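Viral structural protein 4 (Bombyx mori cytoplasmic polyhedrosis virus, PDB 6TZ0) binds GTP and accompanies the viral RNA-dependent RNA polymerase, probably acting as a nucleotide-hydrolysing cofactor during transcription inside the capsid. Local coordinates at residues S54-H59 with G65-P70; H429-V434 with I446-E451. All blocks are in the same frame, centred on the assembly; numbering follows the deposited sequence.

Contact 1 of 2, residues S54-H59 with G65-P70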
loop_
_atom_site.group_PDB
_atom_site.type_symbol
_atom_site.label_atom_id
_atom_site.label_comp_id
_atom_site.label_asym_id
_atom_site.label_seq_id
_atom_site.Cartn_x
_atom_site.Cartn_y
_atom_site.Cartn_z
ATOM N N SER B 54 -0.323 32.429 -31.044
ATOM C CA SER B 54 0.116 33.512 -30.167
ATOM C C SER B 54 -0.924 33.819 -29.094
ATOM O O SER B 54 -0.584 33.987 -27.913
ATOM C CB SER B 54 0.402 34.757 -30.995
ATOM O OG SER B 54 1.423 34.510 -31.941
ATOM N N MET B 55 -2.201 33.862 -29.490
ATOM C CA MET B 55 -3.283 34.122 -28.544
ATOM C C MET B 55 -3.401 33.011 -27.506
ATOM O O MET B 55 -3.615 33.285 -26.318
ATOM C CB MET B 55 -4.591 34.289 -29.314
ATOM C CG MET B 55 -5.800 34.649 -28.485
ATOM S SD MET B 55 -5.739 36.280 -27.757
ATOM C CE MET B 55 -6.038 37.288 -29.201
ATOM N N LEU B 56 -3.228 31.754 -27.930
ATOM C CA LEU B 56 -3.302 30.630 -27.000
ATOM C C LEU B 56 -2.155 30.638 -26.002
ATOM O O LEU B 56 -2.360 30.328 -24.823
ATOM C CB LEU B 56 -3.318 29.309 -27.760
ATOM C CG LEU B 56 -4.638 28.883 -28.380
ATOM C CD1 LEU B 56 -4.428 27.653 -29.211
ATOM C CD2 LEU B 56 -5.606 28.594 -27.267
ATOM N N ALA B 57 -0.945 30.983 -26.451
ATOM C CA ALA B 57 0.179 31.075 -25.525
ATOM C C ALA B 57 -0.022 32.201 -24.518
ATOM O O ALA B 57 0.290 32.038 -23.327
ATOM C CB ALA B 57 1.477 31.266 -26.298
ATOM N N LYS B 58 -0.582 33.332 -24.969
ATOM C CA LYS B 58 -0.875 34.434 -24.054
ATOM C C LYS B 58 -1.918 34.047 -23.011
ATOM O O LYS B 58 -1.757 34.361 -21.827
ATOM C CB LYS B 58 -1.347 35.660 -24.831
ATOM C CG LYS B 58 -1.665 36.846 -23.943
ATOM C CD LYS B 58 -2.100 38.056 -24.735
ATOM C CE LYS B 58 -3.513 37.884 -25.255
ATOM N NZ LYS B 58 -4.024 39.115 -25.916
ATOM N N HIS B 59 -2.985 33.354 -23.421
ATOM C CA HIS B 59 -3.999 32.978 -22.438
ATOM C C HIS B 59 -3.522 31.865 -21.517
ATOM O O HIS B 59 -3.955 31.797 -20.364
ATOM C CB HIS B 59 -5.303 32.539 -23.098
ATOM C CG HIS B 59 -5.983 33.613 -23.879
ATOM N ND1 HIS B 59 -6.350 34.816 -23.321
ATOM C CD2 HIS B 59 -6.467 33.623 -25.141
ATOM C CE1 HIS B 59 -6.964 35.550 -24.229
ATOM N NE2 HIS B 59 -7.053 34.847 -25.341
ATOM N N GLY B 65 -0.169 27.673 -16.702
ATOM C CA GLY B 65 0.132 26.931 -17.909
ATOM C C GLY B 65 -1.011 26.129 -18.489
ATOM O O GLY B 65 -0.772 25.271 -19.342
ATOM N N THR B 66 -2.247 26.379 -18.063
ATOM C CA THR B 66 -3.406 25.626 -18.520
ATOM C C THR B 66 -4.427 26.552 -19.164
ATOM O O THR B 66 -4.366 27.774 -19.031
ATOM C CB THR B 66 -4.079 24.863 -17.370
ATOM O OG1 THR B 66 -4.528 25.793 -16.378
ATOM C CG2 THR B 66 -3.131 23.873 -16.741
ATOM N N LEU B 67 -5.387 25.944 -19.854
ATOM C CA LEU B 67 -6.515 26.653 -20.436
ATOM C C LEU B 67 -7.778 26.341 -19.643
ATOM O O LEU B 67 -7.976 25.211 -19.194
ATOM C CB LEU B 67 -6.698 26.275 -21.905
ATOM C CG LEU B 67 -5.545 26.718 -22.800
ATOM C CD1 LEU B 67 -5.692 26.139 -24.186
ATOM C CD2 LEU B 67 -5.464 28.226 -22.859
ATOM N N ILE B 68 -8.634 27.350 -19.481
ATOM C CA ILE B 68 -9.696 27.279 -18.481
ATOM C C ILE B 68 -10.897 26.475 -18.982
ATOM O O ILE B 68 -11.659 25.920 -18.183
ATOM C CB ILE B 68 -10.059 28.712 -18.049
ATOM C CG1 ILE B 68 -8.808 29.404 -17.526
ATOM C CG2 ILE B 68 -11.079 28.755 -16.918
ATOM C CD1 ILE B 68 -8.211 28.712 -16.320
ATOM N N ASN B 69 -11.074 26.329 -20.291
ATOM C CA ASN B 69 -12.110 25.437 -20.810
ATOM C C ASN B 69 -11.632 24.906 -22.146
ATOM O O ASN B 69 -11.962 25.457 -23.202
ATOM C CB ASN B 69 -13.455 26.148 -20.942
ATOM C CG ASN B 69 -14.614 25.189 -21.112
ATOM O OD1 ASN B 69 -14.430 23.980 -21.206
ATOM N ND2 ASN B 69 -15.823 25.726 -21.126
ATOM N N PRO B 70 -10.843 23.826 -22.139
ATOM C CA PRO B 70 -10.250 23.342 -23.393
ATOM C C PRO B 70 -11.248 22.757 -24.379
ATOM O O PRO B 70 -10.956 22.762 -25.578
ATOM C CB PRO B 70 -9.240 22.290 -22.919
ATOM C CG PRO B 70 -9.727 21.864 -21.591
ATOM C CD PRO B 70 -10.354 23.069 -20.975
#
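His59, near the end of helix 41-60, and Leu67, in the extended loop that follows, bring the two backbones nearest, their CA atoms 7.1 Å apart, a spacing bridged by side chains. The main apolar touch is between two leucines: Leu56 CD2 meets Leu67 CD1 at 3.9 Å, methyl against methyl, and the two side chains cross at about a right angle. In Leu67, CG stands anti to the carbonyl carbon (chi1 -66°), which brings its forked end closer to the helix than its first bond alone would. The other branch, CD2, lies 4.3 Å from His59 CB, so the two methyls of Leu67 touch residues one turn apart on the helix, while the imidazole of His59 leads off toward Ala137 and Glu140 of helix 136-146. Leu56 and Leu67 both also touch Tyr73 of helix 70-79, and Leu56, His59, Thr66 and Leu67 are all buried. On the loop side, Thr66, Ile68 and Asn69 pack on the RNA-dependent RNA polymerase chain, at Ser936, Thr935 and Leu943 of that chain. With Asn69 in the N-cap position and Pro70 opening the next helix, this connects two consecutive helices, 41-60 and 70-79, the leucine pair being one part of its apolar packing.

Contact 2 of 2, residues H429-V434 with I446-E451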
loop_
_atom_site.group_PDB
_atom_site.type_symbol
_atom_site.label_atom_id
_atom_site.label_comp_id
_atom_site.label_asym_id
_atom_site.label_seq_id
_atom_site.Cartn_x
_atom_site.Cartn_y
_atom_site.Cartn_z
ATOM N N HIS B 429 21.248 -36.539 -26.688
ATOM C CA HIS B 429 20.151 -36.725 -27.628
ATOM C C HIS B 429 20.629 -37.033 -29.038
ATOM O O HIS B 429 19.827 -37.000 -29.974
ATOM C CB HIS B 429 19.253 -35.491 -27.658
ATOM C CG HIS B 429 18.468 -35.281 -26.404
ATOM N ND1 HIS B 429 18.931 -34.519 -25.354
ATOM C CD2 HIS B 429 17.248 -35.730 -26.032
ATOM C CE1 HIS B 429 18.030 -34.509 -24.389
ATOM N NE2 HIS B 429 16.998 -35.236 -24.776
ATOM N N GLY B 430 21.914 -37.322 -29.216
ATOM C CA GLY B 430 22.419 -37.624 -30.537
ATOM C C GLY B 430 22.547 -36.436 -31.456
ATOM O O GLY B 430 22.651 -36.616 -32.670
ATOM N N ILE B 431 22.546 -35.223 -30.913
ATOM C CA ILE B 431 22.689 -34.003 -31.695
ATOM C C ILE B 431 24.168 -33.668 -31.788
ATOM O O ILE B 431 24.859 -33.583 -30.767
ATOM C CB ILE B 431 21.906 -32.839 -31.065
ATOM C CG1 ILE B 431 20.427 -33.192 -30.914
ATOM C CG2 ILE B 431 22.062 -31.586 -31.899
ATOM C CD1 ILE B 431 19.721 -33.440 -32.213
ATOM N N SER B 432 24.659 -33.495 -33.007
ATOM C CA SER B 432 26.036 -33.085 -33.231
ATOM C C SER B 432 26.184 -31.980 -34.258
ATOM O O SER B 432 27.247 -31.353 -34.307
ATOM C CB SER B 432 26.884 -34.283 -33.679
ATOM O OG SER B 432 26.917 -35.288 -32.684
ATOM N N GLU B 433 25.168 -31.723 -35.075
ATOM C CA GLU B 433 25.285 -30.847 -36.227
ATOM C C GLU B 433 24.182 -29.805 -36.203
ATOM O O GLU B 433 23.162 -29.960 -35.530
ATOM C CB GLU B 433 25.212 -31.639 -37.538
ATOM C CG GLU B 433 26.364 -32.591 -37.739
ATOM C CD GLU B 433 27.674 -31.868 -37.932
ATOM O OE1 GLU B 433 27.667 -30.779 -38.545
ATOM O OE2 GLU B 433 28.709 -32.381 -37.460
ATOM N N VAL B 434 24.410 -28.727 -36.953
ATOM C CA VAL B 434 23.400 -27.686 -37.094
ATOM C C VAL B 434 22.239 -28.197 -37.937
ATOM O O VAL B 434 21.073 -27.871 -37.680
ATOM C CB VAL B 434 24.040 -26.419 -37.695
ATOM C CG1 VAL B 434 23.029 -25.303 -37.851
ATOM C CG2 VAL B 434 25.189 -25.955 -36.841
ATOM N N ILE B 446 11.932 -27.605 -27.184
ATOM C CA ILE B 446 11.515 -27.121 -25.870
ATOM C C ILE B 446 11.718 -28.188 -24.794
ATOM O O ILE B 446 12.059 -27.864 -23.645
ATOM C CB ILE B 446 10.056 -26.631 -25.970
ATOM C CG1 ILE B 446 9.994 -25.352 -26.798
ATOM C CG2 ILE B 446 9.404 -26.407 -24.620
ATOM C CD1 ILE B 446 8.591 -24.917 -27.117
ATOM N N LYS B 447 11.595 -29.468 -25.160
ATOM C CA LYS B 447 11.856 -30.551 -24.215
ATOM C C LYS B 447 13.320 -30.587 -23.778
ATOM O O LYS B 447 13.620 -30.981 -22.647
ATOM C CB LYS B 447 11.438 -31.879 -24.848
ATOM C CG LYS B 447 11.511 -33.096 -23.946
ATOM C CD LYS B 447 10.963 -34.328 -24.649
ATOM C CE LYS B 447 11.183 -35.588 -23.822
ATOM N NZ LYS B 447 10.400 -35.560 -22.557
ATOM N N MET B 448 14.236 -30.139 -24.635
ATOM C CA MET B 448 15.647 -30.041 -24.290
ATOM C C MET B 448 15.986 -28.736 -23.585
ATOM O O MET B 448 16.864 -28.706 -22.709
ATOM C CB MET B 448 16.487 -30.166 -25.558
ATOM C CG MET B 448 16.239 -31.442 -26.317
ATOM S SD MET B 448 17.119 -31.449 -27.879
ATOM C CE MET B 448 18.779 -31.667 -27.279
ATOM N N MET B 449 15.298 -27.653 -23.943
ATOM C CA MET B 449 15.508 -26.385 -23.259
ATOM C C MET B 449 14.999 -26.414 -21.827
ATOM O O MET B 449 15.494 -25.650 -20.998
ATOM C CB MET B 449 14.827 -25.253 -24.014
ATOM C CG MET B 449 15.377 -25.041 -25.391
ATOM S SD MET B 449 14.497 -23.769 -26.289
ATOM C CE MET B 449 15.104 -24.104 -27.926
ATOM N N ASP B 450 14.031 -27.278 -21.515
ATOM C CA ASP B 450 13.630 -27.447 -20.121
ATOM C C ASP B 450 14.740 -28.093 -19.299
ATOM O O ASP B 450 14.963 -27.718 -18.142
ATOM C CB ASP B 450 12.349 -28.268 -20.038
ATOM C CG ASP B 450 11.149 -27.516 -20.560
ATOM O OD1 ASP B 450 11.177 -26.270 -20.528
ATOM O OD2 ASP B 450 10.170 -28.166 -20.978
ATOM N N GLU B 451 15.469 -29.038 -19.889
ATOM C CA GLU B 451 16.622 -29.626 -19.216
ATOM C C GLU B 451 17.755 -28.617 -19.069
ATOM O O GLU B 451 18.460 -28.603 -18.047
ATOM C CB GLU B 451 17.074 -30.856 -19.995
ATOM C CG GLU B 451 16.069 -31.991 -19.934
ATOM C CD GLU B 451 16.403 -33.128 -20.875
ATOM O OE1 GLU B 451 17.291 -32.955 -21.730
ATOM O OE2 GLU B 451 15.778 -34.203 -20.758
#
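The thioether chain of Met448 covers one face of the His429 imidazole, while an oxygen of Glu451 sits at the edge of the same ring. Met448 CG stands nearly over the middle of that face, 4.1 Å from the ring centroid and only 11° off the normal, a CH-pi contact. Its SD is also above the face, 4.5 Å from the centroid, giving a sulfur-aromatic (Met-aromatic) contact as well. The chain is extended at chi2 but bends at chi3 (72°), and this turn brings CE past the CG-ND1 bond on the same face, 3.4 Å from His429 ND1. The same methyl also touches Ile431 CG1 at 4.3 Å, in a direction roughly at right angles to the ring contact.

Glu451, one turn further along helix 442-457, approaches from the opposite direction to the histidine. Its OE1 lies close to the ring plane, 3.2 Å from His429 CE1, with the carboxylate turned 35° from the imidazole; the oxygen faces a ring C-H carbon, so this is an electrostatic approach and not a hydrogen bond, and the negative charge would probably stabilise positive character on the ring. His429 ND1 is instead hydrogen-bonded to Leu425 O of helix 417-427, which probably helps fix the rotation of the ring. Leu426 adds apolar cover, touching both Ile431 and Met448.

Gly430, with positive phi, is the C-prime residue of a Schellman motif, in which Ile431 N bonds to Leu426 O and Gly430 N to Ile427 O. The arrangement is thus a Schellman-terminated helix end, 417-427, packed through its exit loop against helix 442-457.

Overall arrangement
Both contacts join a loop to a neighbouring helix, but in contact 1 the helix comes first in the chain and in contact 2 the loop does. Their centres are 65 Å apart, on opposite sides of the chain's centre, with about 51 Å between nearest atoms, and both are remote from the GTP-binding residues such as Lys359. Contact 1 is wholly buried, mainly aliphatic and next to the polymerase chain. Contact 2 is partly buried, with no other protein chain touching its segments; an exposed histidine there combines sulfur-aromatic packing with a nearby carboxylate. In sequence, contact 2 lies among helices inserted between parallel-sheet strands 378-381 and 484-489, whereas contact 1 belongs to the N-terminal helices.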